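Local coordinates for protein 2-oxo-1,2-dihydroquinoline 8-monooxygenase, oxygenase component (Pseudomonas putida, PDB 1Z02) that probably acts as the terminal oxygenase that hydroxylates 2-oxo-1,2-dihydroquinoline at position 8, using a Rieske [2Fe-2S] cluster and a mononuclear iron, at residues L242-I250 with A389-W397; L287-S295 with M303-H311. All coordinates share one frame; numbering follows the deposited sequence.

How the contacts relate
Both contacts belong to the catalytic part of the chain, the homotrimeric ring hydroxylase region, which holds the mononuclear iron bound by H221, H225 and D365. Contact 2 is nested in sequence inside the long loop that contact 1 closes. Their centres are 19 Å apart, and their nearest atoms come within about 4 Å without touching. In contact 2, the side chain of W307 is about 9 Å from the bound Fe (III) ion. In contact 1, the side chain of L242 is about 12 Å from the bound Fe (III) ion. Contact 1 also borders a second subunit, where D391 bonds to H86, a residue of that subunit's Rieske cluster site. Contact 2 touches no other chain.

Contact 1: residues L242-I250 with A389-W397; sequences LLPTSDDCI and ATDISPITW
The backbones come closest at L243 and T390, with CA atoms 6.1 Å apart, and again at I250 and S393, with CA atoms 7.5 Å apart. This is strand-to-helix packing in the catalytic domain. The end of strand 241-244 lies on the 3-10 segment 389-390 and on I392. I250, at the start of strand 250-253, lies on the first turn of helix 392-404. A type I turn from S246 to C249 links the two strand ends. The contact is mostly methyl and methylene packing, with backbone oxygens and the S393 hydroxyl among the surfaces. T390 turns its methyl CG2 to the strand and meets L243 CD2 at a slant, 3.9 Å away. The P244 ring and the I392 branch run antiparallel past each other, with P244 CG 4.2 Å from I392 CG2. P244 CG also touches A389 O. C249 SG approaches the same I392 methyl. The turn is braced by S246 OG, which donates to D248 OD2. That carboxylate also forms a salt bridge with K270. On the helix side, D391 is the N-cap residue, but its side chain makes no capping bond; D391 OD1 instead takes a bond from V388 N. I250 covers the next part of the helix. Its CG1 lies anti to the carbonyl carbon (chi1 -61°), and its extended chain carries CD1 to 3.6 Å from S393 CA.

Contact 2: residues L287-S295 with M303-H311; sequences LKGRHYRTS and MVENWPEEH
The guanidinium of R290 lies over the backbone of P308 and E309. One face carries P308 C and O and E309 CA, the last 3.1 Å above the plane. P308 O is 2.9 Å from R290 NE, but the angle is too poor for a hydrogen bond. N306 O and E310 CG sit at the edge, in plane. R290 grips N306 O side-on, through NE and NH1, each at 3.3 Å from that oxygen. Both donors approach from the same face of the carbonyl plane. The bend at chi3 (90°) turns the guanidinium toward this loop. The side chain of N306 crosses that of R290 at about a right angle, and its ND2 gives a nearly straight bond of 2.9 Å to H291 O. W307 points the edge of its six-membered ring at the face of Y292, an offset edge-to-face pair with planes at 79°. P308, which follows a cis peptide bond, sets its CB over one face of W307, toward the rim. F267 also meets the Y292 ring, edge-to-face.

R293 and E305 run side by side as a salt bridge. R293 NE lies 3.0 Å from E305 OE1, which it meets from above the carboxylate plane. R293 NH1 bonds to the syn lone pair of E305 OE2. Further partners are F180 O and P181 O for the arginine, W185 NE1 for the glutamate. Water 1 sits between R293 O, S295 OG and E305 OE1, within hydrogen-bonding distance of all three. S295 and M303 form a hydrogen-bonded pair, with S295 N donating to M303 O at 3.2 Å. T294 and V304 form the next, non-hydrogen-bonded pair; T294 CG2 packs on V304 CG1. W307's side chain is about 7 Å from that of the iron ligand H225. The strand pairs form the antiparallel hairpin 293-297/301-305 of the Bet v 1-like catalytic domain's sheet; R290 and N306 tie the chain beyond its open end.

Contact 1: residues L242-I250 with A389-W397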
ATOM      1  N   LEU A 242     -23.990  26.954 -17.245  1.00 25.40           N
ATOM      2  CA  LEU A 242     -25.293  26.711 -17.854  1.00 26.44           C
ATOM      3  C   LEU A 242     -26.293  26.406 -16.749  1.00 28.48           C
ATOM      4  O   LEU A 242     -26.032  25.566 -15.885  1.00 28.47           O
ATOM      5  CB  LEU A 242     -25.238  25.513 -18.810  1.00 27.05           C
ATOM      6  CG  LEU A 242     -24.776  25.723 -20.255  1.00 28.07           C
ATOM      7  CD1 LEU A 242     -24.805  24.385 -20.989  1.00 27.01           C
ATOM      8  CD2 LEU A 242     -25.692  26.722 -20.951  1.00 27.56           C
ATOM      9  N   LEU A 243     -27.442  27.074 -16.785  1.00 29.82           N
ATOM     10  CA  LEU A 243     -28.467  26.871 -15.765  1.00 31.20           C
ATOM     11  C   LEU A 243     -29.782  26.341 -16.288  1.00 31.82           C
ATOM     12  O   LEU A 243     -30.237  26.719 -17.364  1.00 32.54           O
ATOM     13  CB  LEU A 243     -28.810  28.169 -15.054  1.00 29.63           C
ATOM     14  CG  LEU A 243     -27.804  29.126 -14.477  1.00 30.29           C
ATOM     15  CD1 LEU A 243     -28.572  30.382 -14.111  1.00 27.88           C
ATOM     16  CD2 LEU A 243     -27.112  28.529 -13.281  1.00 32.93           C
ATOM     17  N   PRO A 244     -30.425  25.460 -15.513  1.00 32.61           N
ATOM     18  CA  PRO A 244     -31.712  24.909 -15.933  1.00 33.96           C
ATOM     19  C   PRO A 244     -32.772  25.975 -15.637  1.00 35.56           C
ATOM     20  O   PRO A 244     -32.833  26.516 -14.526  1.00 36.19           O
ATOM     21  CB  PRO A 244     -31.858  23.672 -15.056  1.00 33.44           C
ATOM     22  CG  PRO A 244     -31.161  24.068 -13.794  1.00 31.31           C
ATOM     23  CD  PRO A 244     -29.927  24.779 -14.303  1.00 31.87           C
ATOM     24  N   THR A 245     -33.594  26.285 -16.632  1.00 37.14           N
ATOM     25  CA  THR A 245     -34.626  27.301 -16.472  1.00 38.64           C
ATOM     26  C   THR A 245     -35.974  26.705 -16.116  1.00 40.38           C
ATOM     27  O   THR A 245     -36.856  27.391 -15.598  1.00 39.65           O
ATOM     28  CB  THR A 245     -34.777  28.128 -17.760  1.00 37.20           C
ATOM     29  OG1 THR A 245     -35.182  27.277 -18.841  1.00 37.81           O
ATOM     30  CG2 THR A 245     -33.457  28.790 -18.108  1.00 37.39           C
ATOM     31  N   SER A 246     -36.132  25.422 -16.408  1.00 43.02           N
ATOM     32  CA  SER A 246     -37.378  24.739 -16.115  1.00 46.17           C
ATOM     33  C   SER A 246     -37.137  23.383 -15.491  1.00 47.65           C
ATOM     34  O   SER A 246     -36.013  22.885 -15.442  1.00 48.52           O
ATOM     35  CB  SER A 246     -38.220  24.574 -17.381  1.00 46.52           C
ATOM     36  OG  SER A 246     -37.570  23.752 -18.334  1.00 50.84           O
ATOM     37  N   ASP A 247     -38.224  22.788 -15.032  1.00 49.19           N
ATOM     38  CA  ASP A 247     -38.198  21.503 -14.374  1.00 50.42           C
ATOM     39  C   ASP A 247     -37.904  20.367 -15.329  1.00 49.09           C
ATOM     40  O   ASP A 247     -37.265  19.387 -14.958  1.00 50.39           O
ATOM     41  CB  ASP A 247     -39.547  21.266 -13.714  1.00 55.20           C
ATOM     42  CG  ASP A 247     -39.415  20.787 -12.317  1.00 57.54           C
ATOM     43  OD1 ASP A 247     -40.443  20.590 -11.642  1.00 60.19           O
ATOM     44  OD2 ASP A 247     -38.267  20.610 -11.890  1.00 59.50           O
ATOM     45  N   ASP A 248     -38.392  20.496 -16.556  1.00 46.58           N
ATOM     46  CA  ASP A 248     -38.205  19.475 -17.575  1.00 44.26           C
ATOM     47  C   ASP A 248     -36.990  19.755 -18.460  1.00 41.07           C
ATOM     48  O   ASP A 248     -37.000  19.446 -19.648  1.00 42.17           O
ATOM     49  CB  ASP A 248     -39.458  19.385 -18.445  1.00 48.34           C
ATOM     50  CG  ASP A 248     -39.787  20.698 -19.132  1.00 49.67           C
ATOM     51  OD1 ASP A 248     -40.710  20.698 -19.972  1.00 52.75           O
ATOM     52  OD2 ASP A 248     -39.133  21.724 -18.838  1.00 52.83           O
ATOM     53  N   CYS A 249     -35.949  20.343 -17.884  1.00 36.02           N
ATOM     54  CA  CYS A 249     -34.734  20.640 -18.636  1.00 32.02           C
ATOM     55  C   CYS A 249     -34.071  19.341 -19.081  1.00 29.51           C
ATOM     56  O   CYS A 249     -33.228  19.337 -19.975  1.00 28.08           O
ATOM     57  CB  CYS A 249     -33.760  21.433 -17.770  1.00 32.02           C
ATOM     58  SG  CYS A 249     -33.288  20.545 -16.276  1.00 30.96           S
ATOM     59  N   ILE A 250     -34.459  18.240 -18.442  1.00 26.21           N
ATOM     60  CA  ILE A 250     -33.916  16.923 -18.764  1.00 23.05           C
ATOM     61  C   ILE A 250     -35.060  15.943 -19.008  1.00 22.39           C
ATOM     62  O   ILE A 250     -36.045  15.937 -18.277  1.00 22.05           O
ATOM     63  CB  ILE A 250     -33.035  16.379 -17.604  1.00 22.07           C
ATOM     64  CG1 ILE A 250     -31.846  17.315 -17.362  1.00 19.83           C
ATOM     65  CG2 ILE A 250     -32.562  14.962 -17.920  1.00 21.62           C
ATOM     66  CD1 ILE A 250     -30.979  16.914 -16.192  1.00 21.46           C
ATOM     67  N   ALA A 389     -28.618  23.756  -7.401  1.00 12.69           N
ATOM     68  CA  ALA A 389     -29.568  23.747  -8.514  1.00 13.38           C
ATOM     69  C   ALA A 389     -29.067  23.076  -9.784  1.00 13.71           C
ATOM     70  O   ALA A 389     -29.801  22.311 -10.412  1.00 15.36           O
ATOM     71  CB  ALA A 389     -30.012  25.178  -8.829  1.00 14.67           C
ATOM     72  N   THR A 390     -27.829  23.363 -10.173  1.00 12.83           N
ATOM     73  CA  THR A 390     -27.270  22.773 -11.389  1.00 14.13           C
ATOM     74  C   THR A 390     -27.045  21.267 -11.264  1.00 13.47           C
ATOM     75  O   THR A 390     -26.857  20.567 -12.262  1.00 13.80           O
ATOM     76  CB  THR A 390     -25.932  23.431 -11.764  1.00 13.65           C
ATOM     77  OG1 THR A 390     -25.059  23.408 -10.633  1.00 16.99           O
ATOM     78  CG2 THR A 390     -26.143  24.863 -12.202  1.00 16.97           C
ATOM     79  N   ASP A 391     -27.063  20.768 -10.036  1.00 13.42           N
ATOM     80  CA  ASP A 391     -26.849  19.349  -9.803  1.00 13.34           C
ATOM     81  C   ASP A 391     -28.090  18.521 -10.070  1.00 14.00           C
ATOM     82  O   ASP A 391     -28.156  17.348  -9.720  1.00 14.01           O
ATOM     83  CB  ASP A 391     -26.333  19.132  -8.383  1.00 10.99           C
ATOM     84  CG  ASP A 391     -24.904  19.608  -8.221  1.00 11.10           C
ATOM     85  OD1 ASP A 391     -24.585  20.271  -7.211  1.00 11.57           O
ATOM     86  OD2 ASP A 391     -24.093  19.308  -9.124  1.00 11.11           O
ATOM     87  N   ILE A 392     -29.083  19.128 -10.704  1.00 15.30           N
ATOM     88  CA  ILE A 392     -30.282  18.385 -11.030  1.00 16.02           C
ATOM     89  C   ILE A 392     -29.910  17.326 -12.066  1.00 16.58           C
ATOM     90  O   ILE A 392     -30.606  16.315 -12.223  1.00 15.51           O
ATOM     91  CB  ILE A 392     -31.377  19.287 -11.621  1.00 16.82           C
ATOM     92  CG1 ILE A 392     -32.564  18.423 -12.026  1.00 17.44           C
ATOM     93  CG2 ILE A 392     -30.848  20.040 -12.830  1.00 15.66           C
ATOM     94  CD1 ILE A 392     -33.870  18.990 -11.681  1.00 20.70           C
ATOM     95  N   SER A 393     -28.813  17.569 -12.779  1.00 17.06           N
ATOM     96  CA  SER A 393     -28.341  16.634 -13.791  1.00 17.61           C
ATOM     97  C   SER A 393     -27.856  15.346 -13.144  1.00 15.55           C
ATOM     98  O   SER A 393     -28.445  14.284 -13.347  1.00 15.96           O
ATOM     99  CB  SER A 393     -27.190  17.238 -14.601  1.00 21.18           C
ATOM    100  OG  SER A 393     -27.621  18.335 -15.370  1.00 26.98           O
ATOM    101  N   PRO A 394     -26.773  15.423 -12.350  1.00 13.90           N
ATOM    102  CA  PRO A 394     -26.296  14.188 -11.727  1.00 13.19           C
ATOM    103  C   PRO A 394     -27.334  13.499 -10.841  1.00 12.37           C
ATOM    104  O   PRO A 394     -27.407  12.270 -10.822  1.00 11.53           O
ATOM    105  CB  PRO A 394     -25.042  14.637 -10.962  1.00 12.06           C
ATOM    106  CG  PRO A 394     -25.306  16.090 -10.668  1.00 12.53           C
ATOM    107  CD  PRO A 394     -25.960  16.584 -11.931  1.00 13.47           C
ATOM    108  N   ILE A 395     -28.137  14.275 -10.118  1.00 12.85           N
ATOM    109  CA  ILE A 395     -29.155  13.689  -9.248  1.00 12.02           C
ATOM    110  C   ILE A 395     -30.153  12.881 -10.077  1.00 12.42           C
ATOM    111  O   ILE A 395     -30.502  11.751  -9.723  1.00 11.35           O
ATOM    112  CB  ILE A 395     -29.891  14.781  -8.437  1.00 14.82           C
ATOM    113  CG1 ILE A 395     -28.912  15.434  -7.451  1.00 14.12           C
ATOM    114  CG2 ILE A 395     -31.091  14.180  -7.705  1.00 11.89           C
ATOM    115  CD1 ILE A 395     -29.491  16.584  -6.661  1.00 15.68           C
ATOM    116  N   THR A 396     -30.594  13.448 -11.194  1.00 12.32           N
ATOM    117  CA  THR A 396     -31.539  12.759 -12.057  1.00 14.15           C
ATOM    118  C   THR A 396     -30.926  11.463 -12.569  1.00 13.62           C
ATOM    119  O   THR A 396     -31.621  10.455 -12.720  1.00 13.79           O
ATOM    120  CB  THR A 396     -31.937  13.631 -13.255  1.00 14.64           C
ATOM    121  OG1 THR A 396     -32.546  14.832 -12.779  1.00 14.36           O
ATOM    122  CG2 THR A 396     -32.923  12.891 -14.155  1.00 16.06           C
ATOM    123  N   TRP A 397     -29.623  11.492 -12.844  1.00 11.72           N
ATOM    124  CA  TRP A 397     -28.936  10.301 -13.331  1.00 11.30           C
ATOM    125  C   TRP A 397     -28.843   9.255 -12.225  1.00 10.29           C
ATOM    126  O   TRP A 397     -29.088   8.072 -12.465  1.00 12.13           O
ATOM    127  CB  TRP A 397     -27.545  10.678 -13.865  1.00 10.83           C
ATOM    128  CG  TRP A 397     -26.486   9.610 -13.706  1.00  8.28           C
ATOM    129  CD1 TRP A 397     -25.427   9.629 -12.842  1.00  9.47           C
ATOM    130  CD2 TRP A 397     -26.403   8.367 -14.413  1.00  8.72           C
ATOM    131  NE1 TRP A 397     -24.690   8.474 -12.967  1.00  7.69           N
ATOM    132  CE2 TRP A 397     -25.267   7.681 -13.923  1.00  6.87           C
ATOM    133  CE3 TRP A 397     -27.179   7.766 -15.415  1.00  6.14           C
ATOM    134  CZ2 TRP A 397     -24.892   6.421 -14.395  1.00  5.95           C
ATOM    135  CZ3 TRP A 397     -26.805   6.512 -15.884  1.00  6.83           C
ATOM    136  CH2 TRP A 397     -25.667   5.854 -15.371  1.00  4.69           C
TER

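Contact 2: residues L287-S295 with M303-H311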
ATOM      1  N   LEU A 287     -20.180  35.798 -26.890  1.00 57.74           N
ATOM      2  CA  LEU A 287     -20.387  34.370 -26.758  1.00 55.85           C
ATOM      3  C   LEU A 287     -19.949  33.531 -27.991  1.00 53.15           C
ATOM      4  O   LEU A 287     -20.584  33.587 -29.049  1.00 53.25           O
ATOM      5  CB  LEU A 287     -21.876  34.203 -26.409  1.00 59.65           C
ATOM      6  CG  LEU A 287     -21.912  33.741 -24.951  1.00 59.67           C
ATOM      7  CD1 LEU A 287     -23.233  33.395 -24.478  1.00 61.75           C
ATOM      8  CD2 LEU A 287     -21.236  32.621 -24.946  1.00 61.54           C
ATOM      9  N   LYS A 288     -18.837  32.801 -27.918  1.00 48.53           N
ATOM     10  CA  LYS A 288     -18.483  32.012 -29.100  1.00 44.90           C
ATOM     11  C   LYS A 288     -18.168  30.570 -28.715  1.00 43.30           C
ATOM     12  O   LYS A 288     -17.404  30.326 -27.785  1.00 42.17           O
ATOM     13  CB  LYS A 288     -17.306  32.640 -29.855  1.00 44.23           C
ATOM     14  CG  LYS A 288     -17.219  32.186 -31.285  1.00 42.88           C
ATOM     15  CD  LYS A 288     -16.020  32.778 -31.959  1.00 43.06           C
ATOM     16  CE  LYS A 288     -15.815  32.091 -33.283  1.00 43.01           C
ATOM     17  NZ  LYS A 288     -14.566  32.523 -33.952  1.00 43.58           N
ATOM     18  N   GLY A 289     -18.770  29.612 -29.417  1.00 41.64           N
ATOM     19  CA  GLY A 289     -18.532  28.216 -29.091  1.00 41.31           C
ATOM     20  C   GLY A 289     -19.048  27.240 -30.129  1.00 40.85           C
ATOM     21  O   GLY A 289     -19.112  27.551 -31.316  1.00 41.36           O
ATOM     22  N   ARG A 290     -19.418  26.050 -29.673  1.00 40.28           N
ATOM     23  CA  ARG A 290     -19.926  25.008 -30.555  1.00 40.58           C
ATOM     24  C   ARG A 290     -21.261  24.452 -30.084  1.00 37.98           C
ATOM     25  O   ARG A 290     -21.542  24.402 -28.885  1.00 40.16           O
ATOM     26  CB  ARG A 290     -18.947  23.847 -30.612  1.00 44.25           C
ATOM     27  CG  ARG A 290     -18.161  23.751 -31.868  1.00 51.04           C
ATOM     28  CD  ARG A 290     -17.606  22.371 -32.024  1.00 55.89           C
ATOM     29  NE  ARG A 290     -18.512  21.491 -32.738  1.00 59.63           N
ATOM     30  CZ  ARG A 290     -18.713  21.555 -34.047  1.00 60.08           C
ATOM     31  NH1 ARG A 290     -19.531  20.736 -34.638  1.00 61.38           N
ATOM     32  NH2 ARG A 290     -18.102  22.446 -34.789  1.00 59.92           N
ATOM     33  N   HIS A 291     -22.077  24.009 -31.032  1.00 34.42           N
ATOM     34  CA  HIS A 291     -23.356  23.415 -30.682  1.00 31.08           C
ATOM     35  C   HIS A 291     -23.098  21.936 -30.426  1.00 28.29           C
ATOM     36  O   HIS A 291     -22.462  21.258 -31.241  1.00 26.67           O
ATOM     37  CB  HIS A 291     -24.376  23.582 -31.811  1.00 33.63           C
ATOM     38  CG  HIS A 291     -24.806  24.997 -32.035  1.00 34.63           C
ATOM     39  ND1 HIS A 291     -25.076  25.868 -30.999  1.00 35.91           N
ATOM     40  CD2 HIS A 291     -25.029  25.692 -33.174  1.00 35.86           C
ATOM     41  CE1 HIS A 291     -25.443  27.036 -31.490  1.00 36.59           C
ATOM     42  NE2 HIS A 291     -25.424  26.956 -32.811  1.00 37.52           N
ATOM     43  N   TYR A 292     -23.594  21.446 -29.293  1.00 25.09           N
ATOM     44  CA  TYR A 292     -23.415  20.052 -28.894  1.00 22.38           C
ATOM     45  C   TYR A 292     -24.476  19.698 -27.858  1.00 20.90           C
ATOM     46  O   TYR A 292     -25.077  20.581 -27.253  1.00 19.33           O
ATOM     47  CB  TYR A 292     -22.026  19.868 -28.278  1.00 20.26           C
ATOM     48  CG  TYR A 292     -21.856  20.651 -26.995  1.00 18.48           C
ATOM     49  CD1 TYR A 292     -22.267  20.123 -25.767  1.00 17.91           C
ATOM     50  CD2 TYR A 292     -21.327  21.939 -27.009  1.00 16.20           C
ATOM     51  CE1 TYR A 292     -22.155  20.866 -24.592  1.00 17.50           C
ATOM     52  CE2 TYR A 292     -21.210  22.687 -25.837  1.00 17.14           C
ATOM     53  CZ  TYR A 292     -21.624  22.144 -24.638  1.00 16.80           C
ATOM     54  OH  TYR A 292     -21.494  22.869 -23.481  1.00 16.76           O
ATOM     55  N   ARG A 293     -24.700  18.406 -27.655  1.00 18.44           N
ATOM     56  CA  ARG A 293     -25.684  17.951 -26.681  1.00 17.88           C
ATOM     57  C   ARG A 293     -25.200  16.676 -25.988  1.00 16.78           C
ATOM     58  O   ARG A 293     -24.682  15.766 -26.630  1.00 16.83           O
ATOM     59  CB  ARG A 293     -27.025  17.704 -27.379  1.00 16.77           C
ATOM     60  CG  ARG A 293     -28.171  17.395 -26.442  1.00 17.36           C
ATOM     61  CD  ARG A 293     -29.501  17.518 -27.162  1.00 16.55           C
ATOM     62  NE  ARG A 293     -29.653  16.536 -28.229  1.00 16.81           N
ATOM     63  CZ  ARG A 293     -30.713  16.468 -29.029  1.00 18.73           C
ATOM     64  NH1 ARG A 293     -30.779  15.539 -29.976  1.00 19.59           N
ATOM     65  NH2 ARG A 293     -31.708  17.334 -28.887  1.00 18.05           N
ATOM     66  N   THR A 294     -25.372  16.620 -24.673  1.00 17.94           N
ATOM     67  CA  THR A 294     -24.950  15.463 -23.898  1.00 16.81           C
ATOM     68  C   THR A 294     -26.110  14.693 -23.286  1.00 16.24           C
ATOM     69  O   THR A 294     -27.124  15.266 -22.884  1.00 15.49           O
ATOM     70  CB  THR A 294     -24.011  15.877 -22.743  1.00 17.54           C
ATOM     71  OG1 THR A 294     -24.615  16.941 -21.993  1.00 15.11           O
ATOM     72  CG2 THR A 294     -22.677  16.327 -23.286  1.00 18.44           C
ATOM     73  N   SER A 295     -25.937  13.381 -23.218  1.00 16.99           N
ATOM     74  CA  SER A 295     -26.930  12.494 -22.633  1.00 15.41           C
ATOM     75  C   SER A 295     -26.166  11.342 -21.987  1.00 14.75           C
ATOM     76  O   SER A 295     -25.004  11.097 -22.317  1.00 14.13           O
ATOM     77  CB  SER A 295     -27.882  11.962 -23.713  1.00 15.28           C
ATOM     78  OG  SER A 295     -27.183  11.329 -24.772  1.00 15.15           O
ATOM     79  N   MET A 303     -22.762  10.466 -24.384  1.00 13.95           N
ATOM     80  CA  MET A 303     -22.846  10.763 -25.806  1.00 14.23           C
ATOM     81  C   MET A 303     -22.805  12.269 -25.950  1.00 15.33           C
ATOM     82  O   MET A 303     -23.594  12.974 -25.324  1.00 15.17           O
ATOM     83  CB  MET A 303     -24.139  10.244 -26.438  1.00 16.07           C
ATOM     84  CG  MET A 303     -24.368  10.817 -27.844  1.00 16.57           C
ATOM     85  SD  MET A 303     -25.591   9.959 -28.873  1.00 17.99           S
ATOM     86  CE  MET A 303     -27.123  10.408 -28.043  1.00 18.99           C
ATOM     87  N   VAL A 304     -21.872  12.756 -26.761  1.00 14.22           N
ATOM     88  CA  VAL A 304     -21.745  14.182 -27.005  1.00 13.08           C
ATOM     89  C   VAL A 304     -21.963  14.402 -28.499  1.00 14.40           C
ATOM     90  O   VAL A 304     -21.023  14.303 -29.290  1.00 13.42           O
ATOM     91  CB  VAL A 304     -20.346  14.707 -26.637  1.00 14.92           C
ATOM     92  CG1 VAL A 304     -20.378  16.221 -26.557  1.00 12.22           C
ATOM     93  CG2 VAL A 304     -19.883  14.115 -25.316  1.00 11.36           C
ATOM     94  N   GLU A 305     -23.210  14.685 -28.874  1.00 15.01           N
ATOM     95  CA  GLU A 305     -23.577  14.919 -30.267  1.00 15.53           C
ATOM     96  C   GLU A 305     -22.881  16.152 -30.823  1.00 14.48           C
ATOM     97  O   GLU A 305     -22.660  17.126 -30.106  1.00 14.37           O
ATOM     98  CB  GLU A 305     -25.097  15.109 -30.391  1.00 16.79           C
ATOM     99  CG  GLU A 305     -25.901  13.961 -29.831  1.00 17.15           C
ATOM    100  CD  GLU A 305     -27.380  14.259 -29.752  1.00 19.67           C
ATOM    101  OE1 GLU A 305     -27.968  14.055 -28.665  1.00 19.25           O
ATOM    102  OE2 GLU A 305     -27.952  14.689 -30.777  1.00 19.46           O
ATOM    103  N   ASN A 306     -22.536  16.096 -32.105  1.00 15.65           N
ATOM    104  CA  ASN A 306     -21.894  17.208 -32.793  1.00 17.41           C
ATOM    105  C   ASN A 306     -20.576  17.662 -32.167  1.00 18.32           C
ATOM    106  O   ASN A 306     -20.299  18.863 -32.055  1.00 18.06           O
ATOM    107  CB  ASN A 306     -22.862  18.389 -32.879  1.00 14.91           C
ATOM    108  CG  ASN A 306     -22.685  19.183 -34.148  1.00 16.20           C
ATOM    109  OD1 ASN A 306     -22.706  18.624 -35.250  1.00 13.79           O
ATOM    110  ND2 ASN A 306     -22.513  20.490 -34.011  1.00 13.77           N
ATOM    111  N   TRP A 307     -19.758  16.691 -31.772  1.00 18.78           N
ATOM    112  CA  TRP A 307     -18.460  16.977 -31.168  1.00 17.50           C
ATOM    113  C   TRP A 307     -17.416  15.975 -31.668  1.00 18.11           C
ATOM    114  O   TRP A 307     -17.669  14.768 -31.714  1.00 16.34           O
ATOM    115  CB  TRP A 307     -18.573  16.915 -29.644  1.00 17.93           C
ATOM    116  CG  TRP A 307     -17.327  17.307 -28.913  1.00 17.47           C
ATOM    117  CD1 TRP A 307     -16.274  16.499 -28.594  1.00 18.30           C
ATOM    118  CD2 TRP A 307     -16.994  18.612 -28.426  1.00 16.84           C
ATOM    119  NE1 TRP A 307     -15.306  17.217 -27.936  1.00 17.68           N
ATOM    120  CE2 TRP A 307     -15.722  18.519 -27.819  1.00 17.61           C
ATOM    121  CE3 TRP A 307     -17.646  19.853 -28.444  1.00 18.00           C
ATOM    122  CZ2 TRP A 307     -15.087  19.620 -27.234  1.00 18.71           C
ATOM    123  CZ3 TRP A 307     -17.013  20.952 -27.860  1.00 18.70           C
ATOM    124  CH2 TRP A 307     -15.746  20.824 -27.263  1.00 19.67           C
ATOM    125  N   PRO A 308     -16.226  16.466 -32.054  1.00 18.35           N
ATOM    126  CA  PRO A 308     -15.825  17.881 -32.046  1.00 18.93           C
ATOM    127  C   PRO A 308     -16.307  18.686 -33.259  1.00 19.38           C
ATOM    128  O   PRO A 308     -16.189  19.913 -33.292  1.00 16.51           O
ATOM    129  CB  PRO A 308     -14.304  17.802 -31.965  1.00 18.05           C
ATOM    130  CG  PRO A 308     -14.001  16.558 -32.699  1.00 19.57           C
ATOM    131  CD  PRO A 308     -15.059  15.592 -32.250  1.00 17.26           C
ATOM    132  N   GLU A 309     -16.839  17.982 -34.251  1.00 19.96           N
ATOM    133  CA  GLU A 309     -17.359  18.609 -35.462  1.00 22.56           C
ATOM    134  C   GLU A 309     -18.600  17.870 -35.965  1.00 23.76           C
ATOM    135  O   GLU A 309     -18.905  16.761 -35.513  1.00 22.99           O
ATOM    136  CB  GLU A 309     -16.289  18.617 -36.556  1.00 22.48           C
ATOM    137  CG  GLU A 309     -15.126  19.553 -36.274  1.00 26.91           C
ATOM    138  CD  GLU A 309     -13.995  19.399 -37.273  1.00 27.05           C
ATOM    139  OE1 GLU A 309     -13.097  20.270 -37.288  1.00 30.67           O
ATOM    140  OE2 GLU A 309     -13.994  18.410 -38.036  1.00 29.26           O
ATOM    141  N   GLU A 310     -19.305  18.482 -36.912  1.00 24.18           N
ATOM    142  CA  GLU A 310     -20.515  17.883 -37.456  1.00 27.45           C
ATOM    143  C   GLU A 310     -20.251  16.494 -38.009  1.00 26.07           C
ATOM    144  O   GLU A 310     -19.184  16.228 -38.568  1.00 25.86           O
ATOM    145  CB  GLU A 310     -21.103  18.774 -38.550  1.00 34.23           C
ATOM    146  CG  GLU A 310     -21.242  20.222 -38.156  1.00 43.59           C
ATOM    147  CD  GLU A 310     -21.978  21.029 -39.199  1.00 50.46           C
ATOM    148  OE1 GLU A 310     -22.056  22.263 -39.042  1.00 56.40           O
ATOM    149  OE2 GLU A 310     -22.483  20.434 -40.174  1.00 56.34           O
ATOM    150  N   HIS A 311     -21.235  15.613 -37.855  1.00 24.36           N
ATOM    151  CA  HIS A 311     -21.134  14.230 -38.323  1.00 22.66           C
ATOM    152  C   HIS A 311     -20.179  13.382 -37.492  1.00 20.00           C
ATOM    153  O   HIS A 311     -19.984  12.197 -37.767  1.00 19.87           O
ATOM    154  CB  HIS A 311     -20.718  14.178 -39.794  1.00 25.99           C
ATOM    155  CG  HIS A 311     -21.673  14.873 -40.712  1.00 28.98           C
ATOM    156  ND1 HIS A 311     -21.510  16.182 -41.103  1.00 30.37           N
ATOM    157  CD2 HIS A 311     -22.822  14.446 -41.291  1.00 29.63           C
ATOM    158  CE1 HIS A 311     -22.517  16.534 -41.885  1.00 32.61           C
ATOM    159  NE2 HIS A 311     -23.325  15.499 -42.014  1.00 31.09           N
TER
HETATM  160  O   HOH W   1     -26.407  13.309 -26.639  1.00 10.84           O